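Local coordinates for aminotransferase (PDB 2FNU), which transfers an amino group from glutamate to a UDP-linked 4-keto sugar, using pyridoxal phosphate, in the second step of pseudaminic acid biosynthesis, at residues K252-A257 with P272-L277; R262-N267 with H284-L289. One frame throughout, in Å; residues are numbered along the deposited sequence.

Contact 1 (K252-A257 with P272-L277); sequences KREEAA and PLHPLL
NE2 of H274 donates to OE2 of E254 over 3.2 Å, a weak bond because the angle at the hydrogen is 125°, far from straight. The carboxylate carbon of E254 lies in the plane of the imidazole, at its edge, while the carboxylate itself is turned 45° against the ring. E254 gets there by a bent chain: CG stands anti to the backbone N, and a kink at chi2 swings the acid group across to the histidine. A257, three residues further along the helix, comes at H274 from another direction. Its methyl sits over the middle of one ring face, with CB 3.5 Å from the ring centroid and 7° off the normal, a CH-pi contact. H274 therefore meets the same helix twice, through its face and through its edge. In the fold, this joins helix 246-264 to the 3-10 turn 274-276, which follows the outer strand 270-272 of the small antiparallel sheet in this DegT/DnrJ/EryC1-family aminotransferase. L258 and D261 of the same helix and Y286 of the neighbouring strand also touch the H274 side chain. The nearby negative charge would probably favour a protonated imidazole. The 3-10 turn is held by L277 N to H274 O, 3.2 Å.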
# COMPACT_ATOMS: atom_id res chain seq x y z
N LYS B 252 -24.33 13.24 11.44
CA LYS B 252 -24.36 14.42 10.58
C LYS B 252 -24.79 14.07 9.17
O LYS B 252 -25.58 14.81 8.57
CB LYS B 252 -23.01 15.15 10.58
CG LYS B 252 -22.69 15.82 11.92
CD LYS B 252 -23.58 17.05 12.13
CE LYS B 252 -23.26 17.74 13.45
NZ LYS B 252 -24.23 18.84 13.74
N ARG B 253 -24.27 12.96 8.63
CA ARG B 253 -24.67 12.52 7.30
C ARG B 253 -26.15 12.11 7.29
O ARG B 253 -26.87 12.38 6.33
CB ARG B 253 -23.76 11.40 6.79
CG ARG B 253 -22.32 11.86 6.55
CD ARG B 253 -21.50 10.81 5.80
NE ARG B 253 -21.41 9.58 6.56
CZ ARG B 253 -20.47 9.30 7.46
NH1 ARG B 253 -19.47 10.16 7.70
NH2 ARG B 253 -20.53 8.14 8.10
N GLU B 254 -26.60 11.48 8.38
CA GLU B 254 -28.02 11.11 8.48
C GLU B 254 -28.91 12.35 8.45
O GLU B 254 -29.96 12.34 7.79
CB GLU B 254 -28.28 10.26 9.73
CG GLU B 254 -29.75 9.92 10.01
CD GLU B 254 -30.39 8.97 9.00
OE1 GLU B 254 -29.67 8.34 8.20
OE2 GLU B 254 -31.64 8.85 9.04
N GLU B 255 -28.49 13.41 9.14
CA GLU B 255 -29.28 14.64 9.15
C GLU B 255 -29.34 15.27 7.77
O GLU B 255 -30.40 15.75 7.35
CB GLU B 255 -28.77 15.60 10.25
CG GLU B 255 -29.28 15.12 11.61
CD GLU B 255 -28.47 15.60 12.80
OE1 GLU B 255 -28.71 15.07 13.91
OE2 GLU B 255 -27.60 16.48 12.65
N ALA B 256 -28.22 15.23 7.04
CA ALA B 256 -28.20 15.75 5.67
C ALA B 256 -29.13 14.92 4.81
O ALA B 256 -29.92 15.47 4.03
CB ALA B 256 -26.78 15.69 5.12
N ALA B 257 -29.06 13.59 4.94
CA ALA B 257 -29.93 12.71 4.17
C ALA B 257 -31.41 12.99 4.44
O ALA B 257 -32.24 12.99 3.52
CB ALA B 257 -29.61 11.25 4.47
N PRO B 272 -35.33 8.83 -4.13
CA PRO B 272 -34.20 8.65 -3.23
C PRO B 272 -34.28 7.28 -2.56
O PRO B 272 -35.37 6.78 -2.24
CB PRO B 272 -34.40 9.75 -2.17
CG PRO B 272 -35.48 10.63 -2.70
CD PRO B 272 -36.31 9.80 -3.60
N LEU B 273 -33.12 6.68 -2.31
CA LEU B 273 -33.09 5.38 -1.63
C LEU B 273 -33.17 5.53 -0.12
O LEU B 273 -33.61 4.60 0.57
CB LEU B 273 -31.82 4.61 -2.00
CG LEU B 273 -31.72 4.10 -3.45
CD1 LEU B 273 -30.43 3.29 -3.62
CD2 LEU B 273 -32.94 3.25 -3.82
N HIS B 274 -32.76 6.68 0.42
CA HIS B 274 -32.64 6.82 1.88
C HIS B 274 -33.91 6.54 2.70
O HIS B 274 -33.83 5.92 3.76
CB HIS B 274 -31.95 8.15 2.25
CG HIS B 274 -31.83 8.38 3.72
ND1 HIS B 274 -30.78 7.91 4.49
CD2 HIS B 274 -32.66 9.02 4.58
CE1 HIS B 274 -30.96 8.26 5.75
NE2 HIS B 274 -32.09 8.95 5.83
N PRO B 275 -35.09 7.01 2.22
CA PRO B 275 -36.31 6.71 3.00
C PRO B 275 -36.65 5.23 3.15
O PRO B 275 -37.52 4.90 3.98
CB PRO B 275 -37.41 7.43 2.20
CG PRO B 275 -36.69 8.54 1.50
CD PRO B 275 -35.39 7.90 1.08
N LEU B 276 -36.01 4.36 2.37
CA LEU B 276 -36.34 2.94 2.39
C LEU B 276 -35.51 2.14 3.39
O LEU B 276 -35.72 0.93 3.55
CB LEU B 276 -36.19 2.36 0.99
CG LEU B 276 -36.97 3.12 -0.09
CD1 LEU B 276 -36.64 2.55 -1.47
CD2 LEU B 276 -38.50 3.13 0.16
N LEU B 277 -34.57 2.79 4.07
CA LEU B 277 -33.71 2.08 5.02
C LEU B 277 -34.51 1.49 6.17
O LEU B 277 -35.45 2.12 6.67
CB LEU B 277 -32.66 3.03 5.60
CG LEU B 277 -31.54 3.53 4.69
CD1 LEU B 277 -30.71 4.53 5.47
CD2 LEU B 277 -30.68 2.38 4.23

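Contact 2 (R262-N267 with H284-L289); sequences RIFKDN and HLYPIL
A chi1 of -66° sets F264 CG anti to its carbonyl carbon, while in Y286 CG stands anti to the backbone N (chi1 -175°); these torsions lay the tyrosine ring alongside the rim of the phenylalanine, the two side chains running in opposite senses. Their overlap is at that rim: Y286 CE2 lies in the plane of the F264 ring at its edge, 4.0 Å from F264 CE2. The phenol oxygen is also at that edge, with OH 3.7 Å from F264 CD2. I288 adds a looser, oblique touch, its CG2 4.5 Å from F264 CE2. F264 is the last helical residue of 246-264, and a type II beta turn carries the chain on to N267. There N267 ND2 bonds F264 O over 2.8 Å, nearly straight at 166° and on a lone pair in the carbonyl plane; N267 N, 3.0 Å from F264 O, gives that oxygen a second donor. The helix end thus packs on strand 286-290, the middle strand of the three-stranded sheet, with Y260 and F270 among the rings packed beside them. Y286 OH hydrogen-bonds D261, so the tyrosine can lie among apolar groups with its hydroxyl satisfied, and across the two segments cohesion rests on van der Waals packing.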
# COMPACT_ATOMS: atom_id res chain seq x y z
N ARG B 262 -36.76 15.30 2.95
CA ARG B 262 -37.90 16.21 3.14
C ARG B 262 -38.16 16.99 1.86
O ARG B 262 -39.32 17.12 1.42
CB ARG B 262 -37.66 17.19 4.29
CG ARG B 262 -37.69 16.55 5.66
CD ARG B 262 -37.76 17.64 6.73
NE ARG B 262 -36.66 18.61 6.65
CZ ARG B 262 -35.44 18.41 7.15
NH1 ARG B 262 -35.14 17.25 7.76
NH2 ARG B 262 -34.52 19.37 7.05
N ILE B 263 -37.10 17.52 1.25
CA ILE B 263 -37.27 18.38 0.09
C ILE B 263 -37.66 17.58 -1.15
O ILE B 263 -38.42 18.08 -1.99
CB ILE B 263 -35.97 19.21 -0.15
CG1 ILE B 263 -35.75 20.15 1.05
CG2 ILE B 263 -36.02 20.00 -1.46
CD1 ILE B 263 -34.37 20.79 1.14
N PHE B 264 -37.17 16.34 -1.25
CA PHE B 264 -37.45 15.48 -2.39
C PHE B 264 -38.74 14.66 -2.27
O PHE B 264 -39.10 13.96 -3.22
CB PHE B 264 -36.28 14.49 -2.59
CG PHE B 264 -34.99 15.14 -3.01
CD1 PHE B 264 -34.98 16.36 -3.68
CD2 PHE B 264 -33.78 14.51 -2.75
CE1 PHE B 264 -33.78 16.95 -4.08
CE2 PHE B 264 -32.56 15.09 -3.15
CZ PHE B 264 -32.57 16.30 -3.82
N LYS B 265 -39.41 14.70 -1.11
CA LYS B 265 -40.62 13.89 -0.91
C LYS B 265 -41.63 14.17 -2.02
O LYS B 265 -41.93 15.33 -2.32
CB LYS B 265 -41.22 14.17 0.47
CG LYS B 265 -42.56 13.50 0.73
CD LYS B 265 -42.41 12.16 1.40
CE LYS B 265 -43.75 11.65 1.90
NZ LYS B 265 -43.59 10.47 2.78
N ASP B 266 -42.11 13.09 -2.65
CA ASP B 266 -43.12 13.13 -3.74
C ASP B 266 -42.69 13.90 -4.99
O ASP B 266 -43.53 14.30 -5.80
CB ASP B 266 -44.48 13.66 -3.25
CG ASP B 266 -45.08 12.81 -2.15
OD1 ASP B 266 -45.73 13.38 -1.26
OD2 ASP B 266 -44.88 11.57 -2.17
N ASN B 267 -41.39 14.11 -5.16
CA ASN B 267 -40.93 14.77 -6.38
C ASN B 267 -41.22 13.85 -7.59
O ASN B 267 -41.22 12.62 -7.46
CB ASN B 267 -39.45 15.14 -6.29
CG ASN B 267 -38.54 14.02 -6.69
OD1 ASN B 267 -38.28 13.83 -7.88
ND2 ASN B 267 -38.08 13.24 -5.73
N HIS B 284 -22.68 6.64 3.51
CA HIS B 284 -21.53 7.03 2.69
C HIS B 284 -21.97 7.78 1.44
O HIS B 284 -21.33 8.79 1.06
CB HIS B 284 -20.66 5.82 2.33
CG HIS B 284 -19.59 6.15 1.34
ND1 HIS B 284 -18.72 7.21 1.52
CD2 HIS B 284 -19.28 5.60 0.15
CE1 HIS B 284 -17.92 7.29 0.47
NE2 HIS B 284 -18.24 6.33 -0.38
N LEU B 285 -23.01 7.26 0.78
CA LEU B 285 -23.60 7.92 -0.40
C LEU B 285 -25.04 8.30 -0.13
O LEU B 285 -25.70 7.68 0.72
CB LEU B 285 -23.59 7.01 -1.63
CG LEU B 285 -22.27 6.38 -2.08
CD1 LEU B 285 -22.46 5.39 -3.24
CD2 LEU B 285 -21.27 7.46 -2.48
N TYR B 286 -25.53 9.28 -0.89
CA TYR B 286 -26.97 9.57 -0.94
C TYR B 286 -27.40 9.36 -2.40
O TYR B 286 -27.29 10.28 -3.22
CB TYR B 286 -27.27 11.02 -0.51
CG TYR B 286 -28.75 11.28 -0.45
CD1 TYR B 286 -29.47 11.05 0.72
CD2 TYR B 286 -29.45 11.71 -1.59
CE1 TYR B 286 -30.86 11.28 0.79
CE2 TYR B 286 -30.82 11.92 -1.54
CZ TYR B 286 -31.51 11.71 -0.35
OH TYR B 286 -32.87 11.92 -0.29
N PRO B 287 -27.81 8.13 -2.75
CA PRO B 287 -28.22 7.83 -4.13
C PRO B 287 -29.65 8.24 -4.44
O PRO B 287 -30.55 8.05 -3.61
CB PRO B 287 -28.13 6.29 -4.22
CG PRO B 287 -27.42 5.85 -2.95
CD PRO B 287 -27.77 6.91 -1.92
N ILE B 288 -29.83 8.78 -5.64
CA ILE B 288 -31.18 8.94 -6.17
C ILE B 288 -31.27 8.15 -7.48
O ILE B 288 -30.25 8.01 -8.19
CB ILE B 288 -31.56 10.43 -6.42
CG1 ILE B 288 -30.65 11.05 -7.49
CG2 ILE B 288 -31.55 11.21 -5.10
CD1 ILE B 288 -31.05 12.50 -7.89
N LEU B 289 -32.46 7.63 -7.79
CA LEU B 289 -32.67 6.87 -9.03
C LEU B 289 -33.64 7.62 -9.95
O LEU B 289 -34.82 7.77 -9.61
CB LEU B 289 -33.22 5.46 -8.74
CG LEU B 289 -32.36 4.55 -7.87
CD1 LEU B 289 -33.13 3.27 -7.58
CD2 LEU B 289 -31.05 4.28 -8.57

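Overall arrangement
Both contacts fasten helix 246-264 to the small three-stranded antiparallel sheet and its connections, and their centres lie 8 Å apart. Both are largely buried, but contact 1 has a partly exposed glutamate at its polar side, whereas the three touching residues of contact 2 are all buried. Contact 1 mixes charge, a weak hydrogen bond and a methyl over a ring; contact 2 is apolar and aromatic between its segments. They meet at Y286, against which P272 CB, A257 O and H274 CB all pack, and through the backbone pairing of L273 with P287. Contact 1 lies away from the annotated sites, while the side chain of Y286 in contact 2 is about 13 Å from the bound UDP-sugar.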